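Local atomic coordinates of pyridine nucleotide-disulphide oxidoreductase dimerisation region (Escherichia coli BL21, PDB entry 6KYY), a protein that binds FAD and cupric ions as a flavoprotein of the pyridine nucleotide-disulfide oxidoreductase family and is probably involved in resistance to reactive chlorine species. Residues B[23-28]-B[129-134]; B[64-69]-B[340-345]; B[106-109]-B[113-116]; B[213-218]-B[380-385]. All blocks are in the same frame, centred on the assembly; numbering follows the deposited sequence.

From the N terminus, 23-28 opens interaction 1 and 64-69 opens interaction 2. Interaction 3 then forms and closes between 106-109 and 113-116, a short loop nested inside both. Interaction 1 closes at 129-134, so its loop crosses that of interaction 2, and the two lie on opposite sides of the chain's centre. Interactions 1 and 3 share one sheet and touch through I130, I132, F108 and L114, both beside FAD. Interaction 4 opens at 213-218, before interaction 2 closes at 340-345, and closes at 380-385. These crossing loops touch at T342, P343, R382 and I215, and tie the dimerisation domain's loops to helix 55-65 and helix 206-218.

Interaction 1. Residues B[23-28]-B[129-134]. With FAD (flavin-adenine dinucleotide), chain N.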
# COMPACT_ATOMS: atom_id res chain seq x y z
N LYS B 23 0.72 16.71 -21.29
CA LYS B 23 1.23 15.51 -21.93
C LYS B 23 0.17 14.43 -22.04
O LYS B 23 0.27 13.57 -22.92
CB LYS B 23 2.46 14.99 -21.18
CG LYS B 23 2.16 14.05 -20.03
CD LYS B 23 3.40 13.84 -19.18
CE LYS B 23 3.17 12.85 -18.05
NZ LYS B 23 4.45 12.41 -17.44
N THR B 24 -0.85 14.46 -21.18
CA THR B 24 -1.96 13.51 -21.31
C THR B 24 -2.97 13.99 -22.35
O THR B 24 -3.51 13.18 -23.11
CB THR B 24 -2.65 13.31 -19.96
OG1 THR B 24 -1.66 13.14 -18.94
CG2 THR B 24 -3.55 12.08 -20.00
N LEU B 25 -3.23 15.30 -22.40
CA LEU B 25 -4.13 15.84 -23.40
C LEU B 25 -3.56 15.68 -24.80
O LEU B 25 -4.29 15.39 -25.75
CB LEU B 25 -4.42 17.31 -23.11
CG LEU B 25 -5.52 17.97 -23.94
CD1 LEU B 25 -6.82 17.21 -23.80
CD2 LEU B 25 -5.69 19.42 -23.55
N ALA B 26 -2.24 15.86 -24.95
CA ALA B 26 -1.61 15.73 -26.26
C ALA B 26 -1.80 14.34 -26.84
O ALA B 26 -2.06 14.18 -28.03
CB ALA B 26 -0.12 16.08 -26.16
N VAL B 27 -1.67 13.30 -26.00
CA VAL B 27 -1.84 11.94 -26.49
C VAL B 27 -3.30 11.66 -26.81
O VAL B 27 -3.61 10.94 -27.77
CB VAL B 27 -1.28 10.93 -25.47
CG1 VAL B 27 -1.14 9.56 -26.11
CG2 VAL B 27 0.07 11.39 -24.96
N THR B 28 -4.22 12.21 -26.02
CA THR B 28 -5.64 11.95 -26.24
C THR B 28 -6.19 12.70 -27.45
O THR B 28 -7.10 12.21 -28.12
CB THR B 28 -6.45 12.30 -24.99
OG1 THR B 28 -5.68 11.99 -23.82
CG2 THR B 28 -7.75 11.50 -24.96
N LYS B 129 -6.83 26.29 -30.44
CA LYS B 129 -6.97 26.27 -28.99
C LYS B 129 -5.58 26.15 -28.38
O LYS B 129 -4.72 25.46 -28.93
CB LYS B 129 -7.85 25.10 -28.52
CG LYS B 129 -9.08 24.83 -29.38
CD LYS B 129 -9.94 23.74 -28.77
CE LYS B 129 -11.28 23.62 -29.47
NZ LYS B 129 -11.48 24.68 -30.49
N ILE B 130 -5.37 26.82 -27.26
CA ILE B 130 -4.09 26.80 -26.56
C ILE B 130 -4.34 26.45 -25.10
O ILE B 130 -5.29 26.93 -24.48
CB ILE B 130 -3.34 28.14 -26.69
CG1 ILE B 130 -3.32 28.60 -28.15
CG2 ILE B 130 -1.92 28.02 -26.16
CD1 ILE B 130 -2.74 29.98 -28.35
N PHE B 131 -3.47 25.59 -24.55
CA PHE B 131 -3.63 25.06 -23.20
C PHE B 131 -2.37 25.36 -22.40
O PHE B 131 -1.29 24.84 -22.72
CB PHE B 131 -3.92 23.56 -23.25
CG PHE B 131 -5.05 23.18 -24.16
CD1 PHE B 131 -4.83 22.99 -25.52
CD2 PHE B 131 -6.33 23.01 -23.67
CE1 PHE B 131 -5.87 22.64 -26.36
CE2 PHE B 131 -7.38 22.66 -24.50
CZ PHE B 131 -7.15 22.48 -25.85
N ILE B 132 -2.50 26.18 -21.37
CA ILE B 132 -1.37 26.58 -20.54
C ILE B 132 -1.11 25.49 -19.51
O ILE B 132 -2.00 25.13 -18.74
CB ILE B 132 -1.62 27.93 -19.87
CG1 ILE B 132 -1.72 29.04 -20.93
CG2 ILE B 132 -0.53 28.25 -18.86
CD1 ILE B 132 -1.72 30.44 -20.36
N ASN B 133 0.12 24.97 -19.48
CA ASN B 133 0.50 23.87 -18.61
C ASN B 133 1.93 24.04 -18.13
O ASN B 133 2.72 23.09 -18.12
CB ASN B 133 0.32 22.53 -19.32
CG ASN B 133 0.33 21.35 -18.36
OD1 ASN B 133 0.56 20.21 -18.77
ND2 ASN B 133 0.08 21.62 -17.09
N THR B 134 2.29 25.25 -17.71
CA THR B 134 3.68 25.57 -17.39
C THR B 134 4.07 25.20 -15.96
O THR B 134 5.27 25.21 -15.65
CB THR B 134 3.95 27.06 -17.61
OG1 THR B 134 2.96 27.84 -16.92
CG2 THR B 134 3.91 27.39 -19.09
PA FAD N . 4.59 20.59 -14.59
O1A FAD N . 5.15 21.51 -13.57
O2A FAD N . 4.71 19.09 -14.27
O5B FAD N . 5.22 20.87 -16.00
C5B FAD N . 5.87 22.13 -16.29
C4B FAD N . 6.63 21.99 -17.58
O4B FAD N . 6.41 23.16 -18.41
C3B FAD N . 8.14 21.84 -17.44
O3B FAD N . 8.63 20.81 -18.29
C2B FAD N . 8.68 23.22 -17.84
O2B FAD N . 9.97 23.14 -18.42
C1B FAD N . 7.65 23.64 -18.89
N9A FAD N . 7.54 25.08 -19.09
C8A FAD N . 7.44 26.05 -18.12
N7A FAD N . 7.37 27.27 -18.60
C5A FAD N . 7.42 27.09 -19.97
C6A FAD N . 7.38 28.00 -21.05
N6A FAD N . 7.28 29.32 -20.90
N1A FAD N . 7.45 27.49 -22.30
C2A FAD N . 7.56 26.17 -22.45
N3A FAD N . 7.60 25.22 -21.51
C4A FAD N . 7.53 25.75 -20.29
N1 FAD N . 2.72 16.06 -6.40
C2 FAD N . 2.05 14.96 -5.93
O2 FAD N . 0.91 14.68 -6.32
N3 FAD N . 2.66 14.13 -5.00
C4 FAD N . 3.92 14.31 -4.45
O4 FAD N . 4.35 13.49 -3.64
C4X FAD N . 4.62 15.48 -4.95
N5 FAD N . 5.82 15.70 -4.51
C5X FAD N . 6.49 16.81 -5.00
C6 FAD N . 7.77 17.08 -4.52
C7 FAD N . 8.49 18.18 -4.98
C7M FAD N . 9.87 18.44 -4.44
C8 FAD N . 7.91 19.05 -5.92
C8M FAD N . 8.65 20.25 -6.43
C9 FAD N . 6.62 18.79 -6.39
C9A FAD N . 5.91 17.68 -5.94
N10 FAD N . 4.62 17.38 -6.40
C10 FAD N . 3.94 16.29 -5.93
C1' FAD N . 3.95 18.25 -7.38
C2' FAD N . 4.15 17.80 -8.83
O2' FAD N . 5.53 17.87 -9.18
C3' FAD N . 3.35 18.71 -9.75
O3' FAD N . 2.18 19.16 -9.07
C4' FAD N . 2.92 18.06 -11.07
O4' FAD N . 4.07 17.84 -11.88
C5' FAD N . 1.89 18.88 -11.82
O5' FAD N . 2.57 19.86 -12.63
P FAD N . 1.86 20.53 -13.87
O1P FAD N . 0.99 19.50 -14.58
O2P FAD N . 1.15 21.76 -13.45
O3P FAD N . 3.06 20.91 -14.84
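L25 sets its CD2 methyl over one face of the F131 ring, 3.7 Å from the ring centroid and 14° off the normal, a CH-pi contact. W295 also stacks on this ring, while L321 of helix 307-321 packs nearby. The second flat group is the adenine of FAD, where the T134 methyl CG2 lies against a face, 3.6 Å from C5A; the hydroxyl OG1 of T134 binds A262 O instead. In L25, CG lies anti to the backbone N (chi1 -171°), which lowers the branch from the helix onto strand 130-132, and the two side chains meet nearly at right angles. The architecture is that of a Rossmann-type dinucleotide fold: strand 10-16 leads into helix 20-31 through a sequence with glycines G17, G19 and G22, consistent with a GxGxxG motif, and strand 130-132 runs parallel beside strand 10-16. N133 follows strand 130-132, and both its amide oxygen and nitrogen have partners. Its OD1 accepts from G22 N and stays 4.3 Å from K23 N, whereas ND2 donates to M297 O and sends a weak bond of 3.4 Å to O1P of the FAD pyrophosphate. K23 turns away toward G47 O and N89 OD1, both bonded to its NZ. Further along the helix, T28 N and T28 OG1 reach T24 O from opposite faces of its carbonyl plane, with OG1 2.6 Å from that oxygen.

Interaction 2. Residues B[64-69]-B[340-345]; sequences DAQQHT and FMTPPL. With CU (copper (II) ion), chain Q.
Q66 and T342 meet through one hydrogen bond, in which Q66 NE2 donates to T342 OG1 over 2.6 Å with an N-H...O angle of 148°. The hydroxyl lies somewhat out of the amide plane, tilted by 18°. Around this bond the two side chains also pack: the methyl T342 CG2 comes within 3.8 Å of Q66 CG. Q66 spans the gap because its chain runs extended beyond CG (chi2 176°). The threonine hydroxyl is additionally linked, weakly, to M341 O at 3.0 Å from OG1, a bond within its own segment. Q66 belongs to a type I turn from A65 to H68 where helix 55-65, which begins at the copper-binding C55, gives way to loop, whereas T342 lies in the loop joining strands 337-339 and 345-349 of the dimerisation domain's antiparallel sheet; the contact thus joins two domains. The T342-P343 peptide is cis, and the following P344 is held through its carbonyl by S406 OG. At the end of the turn, H68 binds a copper(II) ion through NE2 at 2.5 Å, with the metal in the plane of the imidazole, and ND1 on the other side of the ring makes a weak bond to N186 O. At the start of 340-345, F340 touches FAD and packs on P434 of the second subunit, while Q67 meets Q67 of that same subunit.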
# COMPACT_ATOMS: atom_id res chain seq x y z
N ASP B 64 15.26 4.44 -0.92
CA ASP B 64 16.63 4.02 -0.66
C ASP B 64 17.11 4.52 0.70
O ASP B 64 17.85 3.82 1.39
CB ASP B 64 17.56 4.53 -1.77
CG ASP B 64 17.71 3.53 -2.90
OD1 ASP B 64 17.38 2.35 -2.70
OD2 ASP B 64 18.16 3.94 -3.99
N ALA B 65 16.68 5.72 1.09
CA ALA B 65 17.07 6.25 2.39
C ALA B 65 16.50 5.43 3.54
O ALA B 65 17.12 5.32 4.60
CB ALA B 65 16.64 7.71 2.52
N GLN B 66 15.32 4.83 3.34
CA GLN B 66 14.75 3.96 4.36
C GLN B 66 15.58 2.70 4.57
O GLN B 66 15.51 2.11 5.66
CB GLN B 66 13.32 3.59 3.99
CG GLN B 66 12.31 4.71 4.19
CD GLN B 66 10.92 4.34 3.72
OE1 GLN B 66 10.69 3.23 3.24
NE2 GLN B 66 9.98 5.27 3.86
N GLN B 67 16.35 2.28 3.57
CA GLN B 67 17.22 1.12 3.67
C GLN B 67 18.64 1.49 4.10
O GLN B 67 19.51 0.61 4.10
CB GLN B 67 17.26 0.37 2.34
CG GLN B 67 16.10 -0.60 2.14
CD GLN B 67 16.00 -1.10 0.71
OE1 GLN B 67 16.58 -0.51 -0.21
NE2 GLN B 67 15.27 -2.18 0.51
N HIS B 68 18.88 2.75 4.46
CA HIS B 68 20.20 3.22 4.89
C HIS B 68 21.26 2.95 3.83
O HIS B 68 22.40 2.60 4.14
CB HIS B 68 20.59 2.60 6.23
CG HIS B 68 19.52 2.71 7.28
ND1 HIS B 68 19.12 3.91 7.82
CD2 HIS B 68 18.77 1.76 7.88
CE1 HIS B 68 18.17 3.70 8.71
NE2 HIS B 68 17.93 2.40 8.76
N THR B 69 20.88 3.11 2.57
CA THR B 69 21.78 2.92 1.45
C THR B 69 22.70 4.13 1.30
O THR B 69 22.33 5.26 1.64
CB THR B 69 20.98 2.69 0.16
OG1 THR B 69 20.22 1.48 0.28
CG2 THR B 69 21.88 2.59 -1.06
N PHE B 340 5.46 12.34 2.44
CA PHE B 340 6.25 11.12 2.27
C PHE B 340 7.49 11.15 3.16
O PHE B 340 8.63 11.24 2.72
CB PHE B 340 6.61 10.93 0.80
CG PHE B 340 5.46 10.43 -0.02
CD1 PHE B 340 4.52 11.31 -0.52
CD2 PHE B 340 5.31 9.08 -0.28
CE1 PHE B 340 3.46 10.85 -1.28
CE2 PHE B 340 4.25 8.61 -1.03
CZ PHE B 340 3.32 9.50 -1.53
N MET B 341 7.23 11.06 4.47
CA MET B 341 8.29 10.83 5.44
C MET B 341 8.51 9.34 5.62
O MET B 341 8.27 8.54 4.71
CB MET B 341 7.95 11.43 6.80
CG MET B 341 7.82 12.93 6.86
SD MET B 341 7.39 13.35 8.55
CE MET B 341 5.90 12.38 8.76
N THR B 342 8.97 8.96 6.82
CA THR B 342 9.03 7.57 7.25
C THR B 342 8.67 7.55 8.73
O THR B 342 9.49 7.92 9.58
CB THR B 342 10.42 6.96 7.01
OG1 THR B 342 10.76 7.07 5.63
CG2 THR B 342 10.43 5.50 7.42
N PRO B 343 7.43 7.16 9.07
CA PRO B 343 6.37 6.71 8.17
C PRO B 343 5.59 7.86 7.54
O PRO B 343 5.47 8.93 8.15
CB PRO B 343 5.48 5.88 9.08
CG PRO B 343 5.61 6.53 10.41
CD PRO B 343 7.00 7.11 10.48
N PRO B 344 5.06 7.65 6.33
CA PRO B 344 4.37 8.74 5.63
C PRO B 344 3.06 9.13 6.30
O PRO B 344 2.39 8.32 6.94
CB PRO B 344 4.14 8.17 4.23
CG PRO B 344 4.31 6.69 4.36
CD PRO B 344 5.27 6.47 5.48
N LEU B 345 2.70 10.41 6.13
CA LEU B 345 1.49 11.00 6.70
C LEU B 345 0.49 11.23 5.58
O LEU B 345 0.70 12.11 4.74
CB LEU B 345 1.83 12.30 7.43
CG LEU B 345 0.73 13.07 8.18
CD1 LEU B 345 0.02 14.08 7.28
CD2 LEU B 345 -0.28 12.12 8.83
CU CU Q . 15.89 2.27 10.28

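Interaction 3. Residues B[106-109]-B[113-116]. With FAD (flavin-adenine dinucleotide), chain N.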
# COMPACT_ATOMS: atom_id res chain seq x y z
N ALA B 106 8.28 29.21 -24.69
CA ALA B 106 7.12 29.82 -25.32
C ALA B 106 6.78 31.16 -24.69
O ALA B 106 7.00 31.39 -23.49
CB ALA B 106 5.91 28.89 -25.23
N GLU B 107 6.24 32.06 -25.51
CA GLU B 107 5.88 33.41 -25.08
C GLU B 107 4.69 33.87 -25.91
O GLU B 107 4.68 33.69 -27.13
CB GLU B 107 7.06 34.37 -25.24
CG GLU B 107 6.79 35.79 -24.78
CD GLU B 107 7.76 36.79 -25.37
OE1 GLU B 107 7.55 37.22 -26.52
OE2 GLU B 107 8.75 37.14 -24.69
N PHE B 108 3.70 34.45 -25.24
CA PHE B 108 2.47 34.86 -25.91
C PHE B 108 2.72 36.14 -26.71
O PHE B 108 3.00 37.19 -26.13
CB PHE B 108 1.35 35.07 -24.90
CG PHE B 108 0.53 33.84 -24.63
CD1 PHE B 108 -0.32 33.33 -25.59
CD2 PHE B 108 0.60 33.20 -23.40
CE1 PHE B 108 -1.08 32.19 -25.34
CE2 PHE B 108 -0.15 32.07 -23.14
CZ PHE B 108 -0.99 31.57 -24.12
N ILE B 109 2.62 36.04 -28.03
CA ILE B 109 2.51 37.24 -28.86
C ILE B 109 1.07 37.74 -28.86
O ILE B 109 0.81 38.94 -28.73
CB ILE B 109 3.00 36.96 -30.29
CG1 ILE B 109 4.52 36.78 -30.33
CG2 ILE B 109 2.57 38.08 -31.23
CD1 ILE B 109 5.00 36.10 -31.59
N SER B 113 -1.14 33.23 -31.31
CA SER B 113 0.22 32.89 -31.72
C SER B 113 1.17 32.91 -30.53
O SER B 113 0.98 33.67 -29.57
CB SER B 113 0.72 33.85 -32.80
OG SER B 113 -0.24 34.03 -33.82
N LEU B 114 2.20 32.08 -30.61
CA LEU B 114 3.23 31.98 -29.59
C LEU B 114 4.59 32.32 -30.20
O LEU B 114 4.80 32.18 -31.40
CB LEU B 114 3.30 30.56 -28.99
CG LEU B 114 2.20 30.00 -28.08
CD1 LEU B 114 2.00 30.88 -26.85
CD2 LEU B 114 0.89 29.79 -28.83
N ARG B 115 5.50 32.78 -29.34
CA ARG B 115 6.90 32.97 -29.71
C ARG B 115 7.73 31.99 -28.90
O ARG B 115 7.92 32.18 -27.70
CB ARG B 115 7.36 34.41 -29.46
CG ARG B 115 8.75 34.70 -30.01
CD ARG B 115 9.31 36.01 -29.46
NE ARG B 115 8.28 37.03 -29.30
CZ ARG B 115 8.05 38.00 -30.18
NH1 ARG B 115 7.09 38.89 -29.95
NH2 ARG B 115 8.77 38.08 -31.29
N VAL B 116 8.21 30.94 -29.56
CA VAL B 116 9.09 29.98 -28.90
C VAL B 116 10.52 30.49 -29.02
O VAL B 116 10.94 31.00 -30.07
CB VAL B 116 8.92 28.56 -29.48
CG1 VAL B 116 7.44 28.24 -29.66
CG2 VAL B 116 9.66 28.39 -30.80
PA FAD N . 4.59 20.59 -14.59
O1A FAD N . 5.15 21.51 -13.57
O2A FAD N . 4.71 19.09 -14.27
O5B FAD N . 5.22 20.87 -16.00
C5B FAD N . 5.87 22.13 -16.29
C4B FAD N . 6.63 21.99 -17.58
O4B FAD N . 6.41 23.16 -18.41
C3B FAD N . 8.14 21.84 -17.44
O3B FAD N . 8.63 20.81 -18.29
C2B FAD N . 8.68 23.22 -17.84
O2B FAD N . 9.97 23.14 -18.42
C1B FAD N . 7.65 23.64 -18.89
N9A FAD N . 7.54 25.08 -19.09
C8A FAD N . 7.44 26.05 -18.12
N7A FAD N . 7.37 27.27 -18.60
C5A FAD N . 7.42 27.09 -19.97
C6A FAD N . 7.38 28.00 -21.05
N6A FAD N . 7.28 29.32 -20.90
N1A FAD N . 7.45 27.49 -22.30
C2A FAD N . 7.56 26.17 -22.45
N3A FAD N . 7.60 25.22 -21.51
C4A FAD N . 7.53 25.75 -20.29
N1 FAD N . 2.72 16.06 -6.40
C2 FAD N . 2.05 14.96 -5.93
O2 FAD N . 0.91 14.68 -6.32
N3 FAD N . 2.66 14.13 -5.00
C4 FAD N . 3.92 14.31 -4.45
O4 FAD N . 4.35 13.49 -3.64
C4X FAD N . 4.62 15.48 -4.95
N5 FAD N . 5.82 15.70 -4.51
C5X FAD N . 6.49 16.81 -5.00
C6 FAD N . 7.77 17.08 -4.52
C7 FAD N . 8.49 18.18 -4.98
C7M FAD N . 9.87 18.44 -4.44
C8 FAD N . 7.91 19.05 -5.92
C8M FAD N . 8.65 20.25 -6.43
C9 FAD N . 6.62 18.79 -6.39
C9A FAD N . 5.91 17.68 -5.94
N10 FAD N . 4.62 17.38 -6.40
C10 FAD N . 3.94 16.29 -5.93
C1' FAD N . 3.95 18.25 -7.38
C2' FAD N . 4.15 17.80 -8.83
O2' FAD N . 5.53 17.87 -9.18
C3' FAD N . 3.35 18.71 -9.75
O3' FAD N . 2.18 19.16 -9.07
C4' FAD N . 2.92 18.06 -11.07
O4' FAD N . 4.07 17.84 -11.88
C5' FAD N . 1.89 18.88 -11.82
O5' FAD N . 2.57 19.86 -12.63
P FAD N . 1.86 20.53 -13.87
O1P FAD N . 0.99 19.50 -14.58
O2P FAD N . 1.15 21.76 -13.45
O3P FAD N . 3.06 20.91 -14.84
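E107 and R115 pair through a salt bridge in which R115 NE donates to E107 OE1 at 2.9 Å. The guanidinium reaches the oxygen on its syn side, yet 33° out of the carboxylate plane, and the two flat groups are turned 74° against each other. With CG anti to the backbone N in both, the two chains run side by side, and the R115 bend at chi3 (-36°) goes with NE meeting OE1. In the backbone, R115 N donates to E107 O and I109 N to S113 O (3.3 Å). The chain doubles back here antiparallel, with a single beta bridge between F108 and L114, within the FAD-binding fold, where strand 113-116 pairs antiparallel with strand 123-127. A106 reads the adenine edge: its N donates to FAD N1A at 3.1 Å, and FAD N6A returns a weak bond to A106 O. L114 CD1 sits over one face of the F108 ring, 3.8 Å from its centroid, and the ring reaches I16, I130 and I132. I109 lays CG1 and CD1 over one face of the R115 guanidinium, CG1 coming 3.3 Å from R115 NH1, while the hydroxyl of S113 bonds H126 ND1.

Interaction 4. Residues B[213-218]-B[380-385]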
# COMPACT_ATOMS: atom_id res chain seq x y z
N ALA B 213 6.95 15.47 14.93
CA ALA B 213 8.13 16.14 15.46
C ALA B 213 9.02 15.17 16.24
O ALA B 213 10.25 15.22 16.12
CB ALA B 213 7.72 17.32 16.35
N THR B 214 8.42 14.29 17.05
CA THR B 214 9.22 13.36 17.83
C THR B 214 9.82 12.25 16.96
O THR B 214 10.93 11.79 17.24
CB THR B 214 8.39 12.75 18.96
OG1 THR B 214 7.44 11.82 18.42
CG2 THR B 214 7.66 13.83 19.74
N ILE B 215 9.09 11.82 15.93
CA ILE B 215 9.68 10.88 14.97
C ILE B 215 10.89 11.51 14.30
O ILE B 215 11.94 10.87 14.13
CB ILE B 215 8.63 10.43 13.94
CG1 ILE B 215 7.57 9.54 14.59
CG2 ILE B 215 9.29 9.70 12.78
CD1 ILE B 215 6.47 9.11 13.63
N LEU B 216 10.77 12.79 13.91
CA LEU B 216 11.89 13.48 13.30
C LEU B 216 12.98 13.81 14.32
O LEU B 216 14.17 13.81 13.97
CB LEU B 216 11.41 14.76 12.62
CG LEU B 216 10.62 14.59 11.32
CD1 LEU B 216 10.20 15.94 10.76
CD2 LEU B 216 11.45 13.82 10.30
N ARG B 217 12.60 14.09 15.57
CA ARG B 217 13.59 14.48 16.57
C ARG B 217 14.51 13.31 16.92
O ARG B 217 15.73 13.49 17.05
CB ARG B 217 12.91 15.01 17.83
CG ARG B 217 13.87 15.39 18.94
CD ARG B 217 13.15 15.64 20.25
NE ARG B 217 11.86 16.28 20.06
CZ ARG B 217 10.72 15.82 20.56
NH1 ARG B 217 10.71 14.71 21.29
NH2 ARG B 217 9.58 16.47 20.33
N ASP B 218 13.94 12.11 17.08
CA ASP B 218 14.75 10.95 17.44
C ASP B 218 15.70 10.53 16.32
O ASP B 218 16.66 9.81 16.58
CB ASP B 218 13.84 9.78 17.83
CG ASP B 218 12.94 10.11 19.00
OD1 ASP B 218 11.83 9.54 19.08
OD2 ASP B 218 13.33 10.95 19.84
N ASP B 380 8.69 -1.05 11.57
CA ASP B 380 8.42 0.40 11.66
C ASP B 380 7.05 0.58 12.33
O ASP B 380 6.03 0.84 11.69
CB ASP B 380 8.47 1.09 10.30
CG ASP B 380 8.73 2.59 10.43
OD1 ASP B 380 9.00 3.26 9.41
OD2 ASP B 380 8.66 3.10 11.57
N THR B 381 7.04 0.42 13.65
CA THR B 381 5.83 0.59 14.44
C THR B 381 5.64 2.03 14.91
O THR B 381 5.03 2.26 15.96
CB THR B 381 5.85 -0.36 15.64
OG1 THR B 381 6.52 0.27 16.74
CG2 THR B 381 6.57 -1.66 15.29
N ARG B 382 6.15 3.00 14.16
CA ARG B 382 5.96 4.41 14.49
C ARG B 382 4.69 4.95 13.84
O ARG B 382 4.19 4.42 12.85
CB ARG B 382 7.16 5.24 14.03
CG ARG B 382 8.32 5.25 15.01
CD ARG B 382 9.54 5.90 14.37
NE ARG B 382 9.69 5.51 12.98
CZ ARG B 382 10.78 5.76 12.24
NH1 ARG B 382 11.81 6.40 12.78
NH2 ARG B 382 10.83 5.37 10.98
N GLY B 383 4.17 6.02 14.42
CA GLY B 383 3.01 6.70 13.89
C GLY B 383 1.76 6.42 14.71
O GLY B 383 1.80 5.84 15.80
N VAL B 384 0.62 6.83 14.14
CA VAL B 384 -0.66 6.71 14.82
C VAL B 384 -1.76 6.79 13.76
O VAL B 384 -1.55 7.32 12.67
CB VAL B 384 -0.83 7.82 15.89
CG1 VAL B 384 -1.10 9.17 15.24
CG2 VAL B 384 -1.94 7.46 16.88
N LEU B 385 -2.92 6.23 14.08
CA LEU B 385 -4.11 6.35 13.26
C LEU B 385 -5.19 7.09 14.03
O LEU B 385 -5.35 6.89 15.24
CB LEU B 385 -4.64 4.97 12.84
CG LEU B 385 -3.70 4.04 12.08
CD1 LEU B 385 -4.49 2.91 11.44
CD2 LEU B 385 -2.92 4.82 11.04
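I215 holds CG1 anti to its carbonyl carbon (chi1 -69°) and then runs straight on, which carries CD1 out from the helix to R382, whose own bend at chi3 (-40°) brings one face of the guanidinium over CG2 of I215, offset toward the rim. A Rossmann-type domain here meets the dimerisation domain: helix 206-218 flanks the parallel sheet of the former, with L216 packed on V178, S182 and V221, while 380-385 leads into strand 384-390 of the latter's antiparallel sheet. The meeting is purely apolar on the helix side, and CD1 of I215 comes 4.0 Å from R382 CB. At its edge the guanidinium grips D380 side-on: R382 NE donates to D380 OD2 at 3.0 Å, on its syn lone pair, and R382 NH2 to D380 OD1 at 3.2 Å. That two-nitrogen grip fixes the rotation of the plate whose face I215 covers. T342 of the neighbouring loop touches both R382 and D380. G383 has a positive phi of 105°, a backbone conformation readily taken by glycine, and its N lies 3.9 Å from I215 CD1.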